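Local coordinates for protein tapirin (Caldicellulosiruptor kristjanssonii, PDB 6N2B) that probably binds cellulose, helping this extremely thermophilic bacterium adhere to plant biomass through a beta-helix domain that carries a calcium ion, at residues D203-A208 with T537-I542; T434-V439 with D459-T464; T445-V450 with S468-F473; T464-N467 with S472-S475; T493-Y498 with G503-E508. All blocks are in the same frame, centred on the assembly; numbering follows the deposited sequence.

Contact 1 joins the start of the modelled chain, 203-208, to helix 536-546 near its end, and its long loop encloses the other four. Much later along the chain, 434-439 meets the start of helix 459-470 in contact 2, beside the calcium ion. Contact 3, between 445-450 and 468-473, opens within that loop and closes after it, so the two cross; they share the helix, and strands 436-441 and 448-453 are neighbours. Contact 4 folds the chain after the helix back on 464-467, sharing Thr-464 with contact 2 and Ser-472 and Phe-473 with contact 3. Contact 5, a short hairpin, follows in series, and its Pro-496 and Leu-497 touch contact 4.

Contact 1. Residues D203-A208 with T537-I542; sequences DLFEYA and TIESSI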
# COMPACT_ATOMS: atom_id res chain seq x y z
N ASP A 203 3.63 9.18 -11.43
CA ASP A 203 3.23 8.66 -12.73
C ASP A 203 2.11 7.64 -12.56
O ASP A 203 2.30 6.61 -11.92
CB ASP A 203 4.42 8.00 -13.42
CG ASP A 203 4.12 7.55 -14.82
OD1 ASP A 203 3.14 8.04 -15.42
OD2 ASP A 203 4.89 6.69 -15.33
N LEU A 204 0.96 7.91 -13.18
CA LEU A 204 -0.19 7.01 -13.05
C LEU A 204 0.15 5.60 -13.53
O LEU A 204 -0.33 4.62 -12.96
CB LEU A 204 -1.39 7.57 -13.82
CG LEU A 204 -2.60 6.67 -14.10
CD1 LEU A 204 -3.55 6.59 -12.91
CD2 LEU A 204 -3.33 7.20 -15.30
N PHE A 205 0.97 5.48 -14.56
CA PHE A 205 1.26 4.17 -15.13
C PHE A 205 2.30 3.38 -14.35
O PHE A 205 2.63 2.26 -14.77
CB PHE A 205 1.67 4.35 -16.60
CG PHE A 205 0.59 4.97 -17.42
CD1 PHE A 205 -0.51 4.21 -17.82
CD2 PHE A 205 0.60 6.32 -17.71
CE1 PHE A 205 -1.54 4.78 -18.53
CE2 PHE A 205 -0.43 6.89 -18.41
CZ PHE A 205 -1.51 6.12 -18.82
N GLU A 206 2.80 3.92 -13.24
CA GLU A 206 3.62 3.17 -12.31
C GLU A 206 2.79 2.34 -11.33
O GLU A 206 3.32 1.42 -10.70
CB GLU A 206 4.56 4.12 -11.56
CG GLU A 206 5.05 3.68 -10.15
CD GLU A 206 5.93 2.41 -10.15
OE1 GLU A 206 6.48 2.04 -11.21
OE2 GLU A 206 6.06 1.78 -9.07
N TYR A 207 1.49 2.58 -11.23
CA TYR A 207 0.72 1.97 -10.16
C TYR A 207 0.17 0.60 -10.57
O TYR A 207 -0.33 0.42 -11.68
CB TYR A 207 -0.39 2.93 -9.71
CG TYR A 207 0.28 4.00 -8.89
CD1 TYR A 207 0.93 5.08 -9.50
CD2 TYR A 207 0.35 3.89 -7.50
CE1 TYR A 207 1.58 6.04 -8.75
CE2 TYR A 207 1.01 4.84 -6.74
CZ TYR A 207 1.63 5.91 -7.36
OH TYR A 207 2.28 6.84 -6.58
N ALA A 208 0.35 -0.38 -9.67
CA ALA A 208 -0.39 -1.62 -9.77
C ALA A 208 -1.84 -1.41 -9.34
O ALA A 208 -2.77 -1.95 -9.96
CB ALA A 208 0.29 -2.70 -8.93
N THR A 537 -0.32 1.65 -26.81
CA THR A 537 -1.72 1.55 -27.21
C THR A 537 -2.62 1.59 -25.99
O THR A 537 -3.64 2.29 -25.98
CB THR A 537 -1.96 0.26 -27.99
OG1 THR A 537 -1.05 0.19 -29.09
CG2 THR A 537 -3.36 0.19 -28.51
N ILE A 538 -2.26 0.85 -24.94
CA ILE A 538 -3.08 0.81 -23.75
C ILE A 538 -2.96 2.13 -22.98
O ILE A 538 -3.97 2.66 -22.49
CB ILE A 538 -2.71 -0.41 -22.89
CG1 ILE A 538 -2.99 -1.69 -23.68
CG2 ILE A 538 -3.48 -0.44 -21.60
CD1 ILE A 538 -4.44 -1.87 -24.04
N GLU A 539 -1.75 2.69 -22.88
CA GLU A 539 -1.61 3.99 -22.22
C GLU A 539 -2.40 5.06 -22.95
O GLU A 539 -3.10 5.87 -22.32
CB GLU A 539 -0.15 4.40 -22.14
CG GLU A 539 0.69 3.69 -21.12
CD GLU A 539 2.08 4.33 -20.95
OE1 GLU A 539 2.29 5.46 -21.48
OE2 GLU A 539 2.95 3.70 -20.27
N SER A 540 -2.28 5.10 -24.28
CA SER A 540 -3.03 6.07 -25.07
C SER A 540 -4.53 5.93 -24.82
O SER A 540 -5.24 6.94 -24.70
CB SER A 540 -2.70 5.91 -26.55
OG SER A 540 -3.39 6.87 -27.35
N SER A 541 -5.02 4.70 -24.73
CA SER A 541 -6.44 4.51 -24.44
C SER A 541 -6.81 5.06 -23.07
O SER A 541 -7.84 5.74 -22.92
CB SER A 541 -6.79 3.03 -24.54
OG SER A 541 -8.12 2.85 -24.12
N ILE A 542 -5.99 4.79 -22.05
CA ILE A 542 -6.28 5.26 -20.70
C ILE A 542 -6.11 6.77 -20.61
O ILE A 542 -6.92 7.47 -19.99
CB ILE A 542 -5.40 4.52 -19.67
CG1 ILE A 542 -5.72 3.03 -19.65
CG2 ILE A 542 -5.51 5.17 -18.26
CD1 ILE A 542 -4.72 2.19 -18.90
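Phe-205 lays its ring against Glu-539, so that a short 3-10 turn near the start of the modelled chain, leading into strand 207-211 of the beta-helix, meets the C-terminal helix 536-546. Followed outward, Glu-539 tracks across the ring. Its CB lies 3.9 Å from CE1 of Phe-205, and CG then makes a CH-pi contact over the face, 3.7 Å from the ring centroid. The extended chi2 (-170°) carries CD on across the ring, above CG of the phenylalanine, and the tip, OE2, lies 3.9 Å from Phe-205 CB. Chi3, near zero at 11°, turns the carboxylate almost parallel to the ring, the planes 17° apart and stacked. Glutamate suits this place: its methylenes pack on the ring while its carboxylate reaches a partly exposed position. Arg-533, salt-bridged to Asp-203, touches both side chains. With an alanine in place of Phe-205, the methylenes of Glu-539 would probably lose the surface they rest on, leaving its carboxylate freer to turn. On the opposite face of the ring sits CD2 of Leu-204. Ile-542, a buried branched residue, brings CG2 to 4.0 Å from Phe-205 CE1. The same methyl, Ile-542 CG2, also reaches Leu-204 CD2 at 4.2 Å.

Contact 2. Residues T434-V439 with D459-T464; sequences TTLGSV and DSELIT. With CA (calcium ion), chain C.
Leu-436 overlaps the base of Glu-461, its CD1 lying 3.7 Å from the glutamate CB, where a calcium-binding loop runs into strand 436-441 and packs against the first turns of helix 459-470. The two side chains cross at about a right angle. CD1 of Leu-436 also lies 3.6 Å from the backbone O of Glu-461, and its other methyl, CD2, comes to 4.0 Å from Glu-461 OE1. The glutamate chain is extended beyond CG (chi2 169°), so it runs out past the leucine toward Thr-435. There its OE2 is 3.8 Å from Thr-435 OG1, a proximity and not a hydrogen bond.

Each residue type fits its place. Leucine is buried and offers two methyls to the helix, and glutamate presents an aliphatic base to them while carrying its charge to a partly exposed site. Threonine, small and partly exposed, lies beside the carboxylate. Leu-462, the next helix residue, turns its CB away from the loop and packs on Val-451 and Phe-489; Leu-436 also touches Val-451, so both leucines pack against strand 448-453.

Leu-436 serves two purposes. A chi1 of -49° places its CG beside the backbone N, opposite the carbonyl carbon, and sends the side chain to the helix. The backbone, for its part, points the carbonyl oxygen at the metal. Asp-429, Val-431, Ala-433 and Glu-465 complete the site, and Leu-436 O binds the calcium ion at 2.7 Å.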
# COMPACT_ATOMS: atom_id res chain seq x y z
N THR A 434 -22.34 -5.91 -22.68
CA THR A 434 -22.89 -4.62 -23.08
C THR A 434 -22.65 -3.53 -22.03
O THR A 434 -22.84 -2.35 -22.33
CB THR A 434 -24.39 -4.75 -23.42
OG1 THR A 434 -25.17 -5.00 -22.24
CG2 THR A 434 -24.62 -5.91 -24.40
N THR A 435 -22.21 -3.91 -20.83
CA THR A 435 -21.81 -2.95 -19.80
C THR A 435 -20.38 -2.45 -19.98
O THR A 435 -20.07 -1.32 -19.59
CB THR A 435 -21.94 -3.59 -18.42
OG1 THR A 435 -23.31 -3.95 -18.21
CG2 THR A 435 -21.47 -2.64 -17.31
N LEU A 436 -19.49 -3.27 -20.56
CA LEU A 436 -18.07 -2.97 -20.63
C LEU A 436 -17.67 -2.39 -21.98
O LEU A 436 -18.34 -2.57 -22.99
CB LEU A 436 -17.23 -4.23 -20.37
CG LEU A 436 -17.52 -5.11 -19.17
CD1 LEU A 436 -16.57 -6.31 -19.17
CD2 LEU A 436 -17.39 -4.31 -17.89
N GLY A 437 -16.56 -1.66 -21.97
CA GLY A 437 -15.85 -1.35 -23.18
C GLY A 437 -14.41 -1.81 -23.05
O GLY A 437 -13.92 -2.07 -21.95
N SER A 438 -13.73 -1.91 -24.18
CA SER A 438 -12.32 -2.25 -24.11
C SER A 438 -11.59 -1.73 -25.34
O SER A 438 -12.20 -1.44 -26.37
CB SER A 438 -12.11 -3.76 -23.96
OG SER A 438 -12.74 -4.47 -25.02
N VAL A 439 -10.28 -1.62 -25.18
CA VAL A 439 -9.31 -1.42 -26.26
C VAL A 439 -8.22 -2.47 -26.07
O VAL A 439 -7.80 -2.73 -24.94
CB VAL A 439 -8.71 -0.00 -26.20
CG1 VAL A 439 -7.47 0.11 -27.10
CG2 VAL A 439 -9.78 1.01 -26.55
N ASP A 459 -16.74 -11.37 -13.49
CA ASP A 459 -16.01 -12.37 -14.27
C ASP A 459 -16.81 -12.86 -15.47
O ASP A 459 -16.23 -13.14 -16.53
CB ASP A 459 -15.57 -13.53 -13.38
CG ASP A 459 -16.66 -14.02 -12.45
OD1 ASP A 459 -17.81 -13.54 -12.51
OD2 ASP A 459 -16.33 -14.88 -11.62
N SER A 460 -18.13 -12.95 -15.34
CA SER A 460 -18.97 -13.29 -16.49
C SER A 460 -18.81 -12.25 -17.60
O SER A 460 -18.55 -12.59 -18.77
CB SER A 460 -20.43 -13.42 -16.03
OG SER A 460 -21.32 -13.67 -17.11
N GLU A 461 -18.93 -10.97 -17.26
CA GLU A 461 -18.76 -9.91 -18.25
C GLU A 461 -17.38 -9.94 -18.87
O GLU A 461 -17.23 -9.76 -20.09
CB GLU A 461 -19.02 -8.57 -17.59
CG GLU A 461 -20.44 -8.44 -17.13
CD GLU A 461 -20.63 -7.25 -16.25
OE1 GLU A 461 -19.60 -6.78 -15.69
OE2 GLU A 461 -21.79 -6.78 -16.13
N LEU A 462 -16.35 -10.18 -18.05
CA LEU A 462 -14.97 -10.19 -18.51
C LEU A 462 -14.72 -11.29 -19.54
O LEU A 462 -14.05 -11.06 -20.56
CB LEU A 462 -14.05 -10.35 -17.31
CG LEU A 462 -12.58 -10.01 -17.35
CD1 LEU A 462 -12.39 -8.59 -17.84
CD2 LEU A 462 -12.04 -10.18 -15.95
N ILE A 463 -15.22 -12.50 -19.28
CA ILE A 463 -15.10 -13.59 -20.25
C ILE A 463 -15.80 -13.21 -21.56
O ILE A 463 -15.25 -13.41 -22.66
CB ILE A 463 -15.67 -14.89 -19.66
CG1 ILE A 463 -14.85 -15.36 -18.46
CG2 ILE A 463 -15.72 -15.98 -20.70
CD1 ILE A 463 -15.62 -16.26 -17.55
N THR A 464 -17.01 -12.66 -21.47
CA THR A 464 -17.71 -12.22 -22.68
C THR A 464 -16.90 -11.16 -23.42
O THR A 464 -16.59 -11.32 -24.61
CB THR A 464 -19.10 -11.68 -22.32
OG1 THR A 464 -19.88 -12.71 -21.71
CG2 THR A 464 -19.82 -11.19 -23.57
CA CA C . -18.58 -4.38 -24.93

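Contact 3. Residues T445-V450 with S468-F473; sequences TPWEIV and SKLGSF
Trp-447 brings the benzo part of its indole against Leu-470, at the point where helix 459-470 ends beside the beginning of strand 448-453. Its CE3 lies 3.8 Å from the leucine CD1, which approaches obliquely as the two side chains slide past each other in opposite directions. Farther round the ring, CZ3 of Trp-447 is 3.7 Å from Ser-472 OG, which sits at the edge of the indole, near its plane. With CG beside its own backbone N (chi1 -64°), the tryptophan swings toward the helix end. Lys-442 joins the two sides: it makes a cation-pi contact with the indole and donates a hydrogen bond from NZ to the backbone O of Leu-470.

Glu-448 turns the other way, its OE1 taking a hydrogen bond from Gly-535 N just before helix 536-546. Ile-449 returns to the side of Trp-447, as strand alternation requires, and its CD1 meets Lys-469 CB at 4.3 Å. Val-450 again faces helix 536-546, touching Ile-538 and Ser-541. The strand thus lies between two helices. Between Leu-470 and Ser-472 the chain leaves the helix at Gly-471, whose positive phi of 65° is easily adopted without a side chain.

Across the contact the chemistry is mainly apolar, and no hydrogen bond joins the two segments. Only the lower carbons of Lys-469 need to pack on Ile-449, so its NZ can go elsewhere: it bonds to Ser-438 OG and makes long, weak ion pairs with Asp-429 and Glu-465, consistent with a lysine that helps balance charge beside the calcium site.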
# COMPACT_ATOMS: atom_id res chain seq x y z
N THR A 445 3.35 -8.69 -26.83
CA THR A 445 3.49 -10.10 -26.48
C THR A 445 3.78 -10.19 -24.99
O THR A 445 4.84 -9.73 -24.55
CB THR A 445 4.60 -10.76 -27.29
OG1 THR A 445 4.40 -10.49 -28.68
CG2 THR A 445 4.62 -12.28 -27.04
N PRO A 446 2.86 -10.71 -24.18
CA PRO A 446 1.51 -11.18 -24.51
C PRO A 446 0.56 -10.08 -24.94
O PRO A 446 0.88 -8.90 -24.77
CB PRO A 446 1.01 -11.78 -23.19
CG PRO A 446 2.22 -11.88 -22.30
CD PRO A 446 3.10 -10.78 -22.73
N TRP A 447 -0.59 -10.47 -25.48
CA TRP A 447 -1.61 -9.51 -25.85
C TRP A 447 -2.03 -8.69 -24.63
O TRP A 447 -2.07 -9.19 -23.50
CB TRP A 447 -2.84 -10.21 -26.41
CG TRP A 447 -2.61 -10.94 -27.69
CD1 TRP A 447 -1.54 -10.83 -28.54
CD2 TRP A 447 -3.48 -11.91 -28.27
NE1 TRP A 447 -1.70 -11.67 -29.62
CE2 TRP A 447 -2.88 -12.35 -29.47
CE3 TRP A 447 -4.72 -12.45 -27.89
CZ2 TRP A 447 -3.47 -13.30 -30.30
CZ3 TRP A 447 -5.30 -13.39 -28.71
CH2 TRP A 447 -4.68 -13.81 -29.90
N GLU A 448 -2.36 -7.43 -24.87
CA GLU A 448 -2.76 -6.51 -23.82
C GLU A 448 -4.16 -6.00 -24.12
O GLU A 448 -4.49 -5.70 -25.27
CB GLU A 448 -1.77 -5.34 -23.70
CG GLU A 448 -0.32 -5.75 -23.49
CD GLU A 448 0.60 -4.56 -23.19
OE1 GLU A 448 0.08 -3.42 -23.03
OE2 GLU A 448 1.84 -4.76 -23.12
N ILE A 449 -5.01 -5.95 -23.10
CA ILE A 449 -6.34 -5.40 -23.25
C ILE A 449 -6.65 -4.64 -21.99
O ILE A 449 -6.30 -5.07 -20.89
CB ILE A 449 -7.42 -6.49 -23.53
CG1 ILE A 449 -8.82 -5.87 -23.52
CG2 ILE A 449 -7.35 -7.63 -22.55
CD1 ILE A 449 -9.87 -6.70 -24.28
N VAL A 450 -7.26 -3.47 -22.14
CA VAL A 450 -7.79 -2.72 -21.02
C VAL A 450 -9.31 -2.81 -21.08
O VAL A 450 -9.90 -2.66 -22.16
CB VAL A 450 -7.32 -1.26 -21.02
CG1 VAL A 450 -7.54 -0.63 -22.39
CG2 VAL A 450 -8.06 -0.49 -19.95
N SER A 468 -14.81 -11.57 -27.15
CA SER A 468 -15.34 -10.89 -28.31
C SER A 468 -14.25 -10.10 -29.04
O SER A 468 -14.24 -10.06 -30.28
CB SER A 468 -16.47 -9.96 -27.89
OG SER A 468 -15.94 -8.86 -27.16
N LYS A 469 -13.34 -9.48 -28.29
CA LYS A 469 -12.34 -8.63 -28.93
C LYS A 469 -11.17 -9.43 -29.47
O LYS A 469 -10.60 -9.07 -30.51
CB LYS A 469 -11.82 -7.56 -27.96
CG LYS A 469 -12.91 -6.58 -27.46
CD LYS A 469 -13.57 -5.85 -28.61
CE LYS A 469 -14.36 -4.65 -28.17
NZ LYS A 469 -13.57 -3.55 -27.54
N LEU A 470 -10.83 -10.55 -28.82
CA LEU A 470 -9.61 -11.28 -29.12
C LEU A 470 -9.84 -12.59 -29.85
O LEU A 470 -8.86 -13.20 -30.30
CB LEU A 470 -8.86 -11.58 -27.82
CG LEU A 470 -8.50 -10.38 -26.96
CD1 LEU A 470 -7.50 -10.82 -25.90
CD2 LEU A 470 -7.95 -9.22 -27.78
N GLY A 471 -11.09 -13.03 -29.99
CA GLY A 471 -11.39 -14.36 -30.50
C GLY A 471 -10.92 -15.48 -29.60
O GLY A 471 -10.98 -16.64 -30.01
N SER A 472 -10.43 -15.17 -28.41
CA SER A 472 -10.04 -16.15 -27.40
C SER A 472 -9.77 -15.38 -26.11
O SER A 472 -10.02 -14.17 -26.02
CB SER A 472 -8.81 -16.95 -27.84
OG SER A 472 -7.67 -16.12 -27.99
N PHE A 473 -9.22 -16.09 -25.13
CA PHE A 473 -8.92 -15.52 -23.82
C PHE A 473 -7.73 -16.32 -23.27
O PHE A 473 -7.90 -17.24 -22.47
CB PHE A 473 -10.14 -15.60 -22.90
CG PHE A 473 -10.04 -14.80 -21.62
CD1 PHE A 473 -8.81 -14.36 -21.13
CD2 PHE A 473 -11.18 -14.49 -20.90
CE1 PHE A 473 -8.73 -13.63 -19.95
CE2 PHE A 473 -11.11 -13.75 -19.72
CZ PHE A 473 -9.89 -13.32 -19.25

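Contact 4. Residues T464-N467 with S472-S475; sequences TEVN and SFPS. With CA (calcium ion), chain C.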
# COMPACT_ATOMS: atom_id res chain seq x y z
N THR A 464 -17.01 -12.66 -21.47
CA THR A 464 -17.71 -12.22 -22.68
C THR A 464 -16.90 -11.16 -23.42
O THR A 464 -16.59 -11.32 -24.61
CB THR A 464 -19.10 -11.68 -22.32
OG1 THR A 464 -19.88 -12.71 -21.71
CG2 THR A 464 -19.82 -11.19 -23.57
N GLU A 465 -16.53 -10.07 -22.74
CA GLU A 465 -15.88 -8.95 -23.41
C GLU A 465 -14.55 -9.36 -24.02
O GLU A 465 -14.29 -9.08 -25.20
CB GLU A 465 -15.69 -7.79 -22.44
CG GLU A 465 -15.04 -6.59 -23.08
CD GLU A 465 -16.06 -5.73 -23.80
OE1 GLU A 465 -17.26 -6.05 -23.65
OE2 GLU A 465 -15.67 -4.76 -24.51
N VAL A 466 -13.69 -10.03 -23.25
CA VAL A 466 -12.35 -10.35 -23.76
C VAL A 466 -12.44 -11.23 -25.01
O VAL A 466 -11.82 -10.94 -26.03
CB VAL A 466 -11.50 -11.01 -22.65
CG1 VAL A 466 -10.27 -11.66 -23.23
CG2 VAL A 466 -11.08 -9.98 -21.59
N ASN A 467 -13.23 -12.31 -24.95
CA ASN A 467 -13.35 -13.21 -26.09
C ASN A 467 -13.88 -12.51 -27.33
O ASN A 467 -13.51 -12.85 -28.46
CB ASN A 467 -14.29 -14.37 -25.77
CG ASN A 467 -13.60 -15.49 -25.07
OD1 ASN A 467 -12.78 -16.22 -25.66
ND2 ASN A 467 -13.96 -15.68 -23.79
N SER A 472 -10.43 -15.17 -28.41
CA SER A 472 -10.04 -16.15 -27.40
C SER A 472 -9.77 -15.38 -26.11
O SER A 472 -10.02 -14.17 -26.02
CB SER A 472 -8.81 -16.95 -27.84
OG SER A 472 -7.67 -16.12 -27.99
N PHE A 473 -9.22 -16.09 -25.13
CA PHE A 473 -8.92 -15.52 -23.82
C PHE A 473 -7.73 -16.32 -23.27
O PHE A 473 -7.90 -17.24 -22.47
CB PHE A 473 -10.14 -15.60 -22.90
CG PHE A 473 -10.04 -14.80 -21.62
CD1 PHE A 473 -8.81 -14.36 -21.13
CD2 PHE A 473 -11.18 -14.49 -20.90
CE1 PHE A 473 -8.73 -13.63 -19.95
CE2 PHE A 473 -11.11 -13.75 -19.72
CZ PHE A 473 -9.89 -13.32 -19.25
N PRO A 474 -6.52 -16.03 -23.75
CA PRO A 474 -5.37 -16.84 -23.34
C PRO A 474 -4.98 -16.52 -21.92
O PRO A 474 -5.14 -15.39 -21.44
CB PRO A 474 -4.27 -16.44 -24.33
CG PRO A 474 -4.62 -15.05 -24.76
CD PRO A 474 -6.12 -14.89 -24.61
N SER A 475 -4.47 -17.53 -21.22
CA SER A 475 -4.17 -17.35 -19.81
C SER A 475 -3.09 -16.30 -19.58
O SER A 475 -3.05 -15.70 -18.50
CB SER A 475 -3.74 -18.69 -19.20
OG SER A 475 -2.47 -19.08 -19.69
CA CA C . -18.58 -4.38 -24.93
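Apolar contact comes first: Val-466 sets its CG1 over one face of the Phe-473 ring, 3.7 Å from the centroid and 18° off the normal, a CH-pi contact. The valine's chi1 of 166° turns this methyl away from its own backbone N and out from the helix to the ring. The valine CB lies close as well, 3.9 Å from Phe-473 CD2. A beta-branched residue suits the helix surface here, since its methyl is held stiffly near the backbone, and phenylalanine gives it a broad flat partner. With a serine in place of Phe-473, Val-466 CG1 would probably be left without its ring face and a gap would open between helix and loop.

The amide of Asn-467 packs without hydrogen-bonding across the contact. Its plane is turned 72° from the ring, with ND2 at the edge of Phe-473, 3.9 Å from the phenylalanine CB. That nitrogen is hydrogen-bonded to Ile-463 O, one turn back in the helix. OD1 of Asn-467 and O of Ser-472 are both acceptors and form no bond. Nearby, Asn-467 CA makes a CA-H...O contact with Ser-472 O at 3.5 Å.

Metal binding occupies another side of the helix. Glu-465, bent at chi2, gives OE1 to the calcium ion at 2.5 Å, and its OE2 accepts a hydrogen bond from Ser-438.

The loop thus folds back over helix 459-470 on its way to strand 478-483, with Phe-473 against Pro-496, and Pro-474 against Trp-447 just before strand 448-453.

Contact 5. Residues T493-Y498 with G503-E508; sequences TSLPLY and GKLVIE
The ring of Tyr-498 lies beside Gly-503, with the methyl CG2 of Thr-493 over the centre of one face, 3.7 Å above the plane. The backbone of Gly-503 and Lys-504 passes the ring obliquely: CE1 of Tyr-498 is 3.7 Å from Gly-503 C, and its OH is 3.6 Å from Gly-503 CA. The tyrosine CG stands anti to the backbone N (chi1 174°), which lays the ring back along the opposite strand. Tyrosine suits this partly exposed site, being flat enough to cover the glycine while its hydroxyl lies at the far end.

Leu-505 is the main apolar partner. Its CD1 fits against Leu-497 CB at 3.7 Å and also approaches the peptide between Leu-497 and Tyr-498, while CD2 meets Leu-495 CD1 at 3.6 Å. A branched leucine thus serves several neighbours at once, and Phe-489 and Ile-527 line the same buried side. Farther along, Leu-497 CD1 reaches Ile-507 CG1 at 4.3 Å. One nearly straight hydrogen bond, Val-506 N to Leu-497 O at 2.8 Å (175° at the hydrogen), joins the backbones, its donor above the carbonyl plane.

A type I turn from Leu-495 to Tyr-498, closed by Tyr-498 N to Leu-495 O at 3.1 Å, delivers the chain to this pairing; Pro-496, whose ring fixes phi, fits its second position. Tyr-498 and Leu-505 then form an antiparallel, non-hydrogen-bonded pair. Gly-503, at positive phi, and Lys-504 both face Asn-499, a G1 beta bulge, common where a tight hairpin turns. The hairpin is a local antiparallel excursion on the beta-helix, for along its other edge strand 504-508 pairs in parallel with strand 526-531.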
# COMPACT_ATOMS: atom_id res chain seq x y z
N THR A 493 -12.93 -19.48 -10.82
CA THR A 493 -12.34 -20.61 -11.55
C THR A 493 -12.77 -20.64 -13.02
O THR A 493 -12.12 -21.30 -13.85
CB THR A 493 -12.65 -21.94 -10.83
OG1 THR A 493 -14.06 -22.21 -10.83
CG2 THR A 493 -12.18 -21.88 -9.40
N SER A 494 -13.82 -19.90 -13.37
CA SER A 494 -14.23 -19.67 -14.75
C SER A 494 -13.26 -18.80 -15.56
O SER A 494 -13.35 -18.79 -16.79
CB SER A 494 -15.58 -19.00 -14.76
OG SER A 494 -15.43 -17.68 -14.28
N LEU A 495 -12.38 -18.03 -14.91
CA LEU A 495 -11.43 -17.20 -15.65
C LEU A 495 -10.16 -18.00 -15.94
O LEU A 495 -9.70 -18.77 -15.09
CB LEU A 495 -11.05 -15.95 -14.86
CG LEU A 495 -12.20 -15.05 -14.41
CD1 LEU A 495 -11.71 -14.01 -13.44
CD2 LEU A 495 -12.84 -14.38 -15.60
N PRO A 496 -9.57 -17.87 -17.14
CA PRO A 496 -8.33 -18.60 -17.42
C PRO A 496 -7.15 -18.07 -16.64
O PRO A 496 -6.07 -18.68 -16.68
CB PRO A 496 -8.14 -18.41 -18.94
CG PRO A 496 -9.40 -17.87 -19.43
CD PRO A 496 -10.01 -17.10 -18.31
N LEU A 497 -7.32 -16.94 -15.96
CA LEU A 497 -6.32 -16.38 -15.07
C LEU A 497 -6.22 -17.14 -13.76
O LEU A 497 -5.26 -16.92 -13.00
CB LEU A 497 -6.64 -14.90 -14.80
CG LEU A 497 -7.01 -14.07 -16.03
CD1 LEU A 497 -7.59 -12.70 -15.65
CD2 LEU A 497 -5.77 -13.92 -16.91
N TYR A 498 -7.18 -18.02 -13.47
CA TYR A 498 -7.17 -18.80 -12.23
C TYR A 498 -6.13 -19.90 -12.33
O TYR A 498 -6.11 -20.66 -13.31
CB TYR A 498 -8.55 -19.39 -11.94
CG TYR A 498 -8.54 -20.31 -10.75
CD1 TYR A 498 -8.54 -19.80 -9.45
CD2 TYR A 498 -8.51 -21.68 -10.92
CE1 TYR A 498 -8.52 -20.64 -8.35
CE2 TYR A 498 -8.49 -22.54 -9.83
CZ TYR A 498 -8.49 -22.01 -8.54
OH TYR A 498 -8.47 -22.87 -7.45
N GLY A 503 -4.39 -21.69 -6.21
CA GLY A 503 -5.70 -21.21 -5.80
C GLY A 503 -5.88 -19.72 -5.94
O GLY A 503 -6.65 -19.11 -5.18
N LYS A 504 -5.20 -19.10 -6.90
CA LYS A 504 -5.24 -17.65 -7.05
C LYS A 504 -5.58 -17.25 -8.49
O LYS A 504 -5.15 -17.88 -9.45
CB LYS A 504 -3.90 -17.00 -6.67
CG LYS A 504 -3.42 -17.23 -5.25
CD LYS A 504 -2.34 -16.21 -4.90
CE LYS A 504 -1.59 -16.56 -3.62
NZ LYS A 504 -2.34 -17.46 -2.71
N LEU A 505 -6.37 -16.20 -8.61
CA LEU A 505 -6.50 -15.46 -9.85
C LEU A 505 -5.23 -14.65 -10.07
O LEU A 505 -4.90 -13.78 -9.26
CB LEU A 505 -7.69 -14.53 -9.73
CG LEU A 505 -8.57 -14.20 -10.90
CD1 LEU A 505 -8.72 -15.43 -11.78
CD2 LEU A 505 -9.90 -13.78 -10.28
N VAL A 506 -4.51 -14.90 -11.15
CA VAL A 506 -3.25 -14.20 -11.43
C VAL A 506 -3.50 -13.13 -12.50
O VAL A 506 -3.54 -13.42 -13.70
CB VAL A 506 -2.14 -15.17 -11.82
CG1 VAL A 506 -0.89 -14.40 -12.17
CG2 VAL A 506 -1.87 -16.14 -10.69
N ILE A 507 -3.66 -11.88 -12.08
CA ILE A 507 -3.82 -10.77 -13.00
C ILE A 507 -2.47 -10.08 -13.18
O ILE A 507 -1.91 -9.53 -12.22
CB ILE A 507 -4.86 -9.77 -12.50
CG1 ILE A 507 -6.21 -10.46 -12.30
CG2 ILE A 507 -4.96 -8.60 -13.47
CD1 ILE A 507 -7.07 -9.83 -11.22
N GLU A 508 -1.96 -10.08 -14.41
CA GLU A 508 -0.73 -9.38 -14.76
C GLU A 508 -1.12 -8.10 -15.51
O GLU A 508 -1.65 -8.16 -16.63
CB GLU A 508 0.16 -10.26 -15.63
CG GLU A 508 0.49 -11.63 -15.04
CD GLU A 508 1.79 -12.23 -15.61
OE1 GLU A 508 2.58 -11.46 -16.20
OE2 GLU A 508 2.02 -13.45 -15.47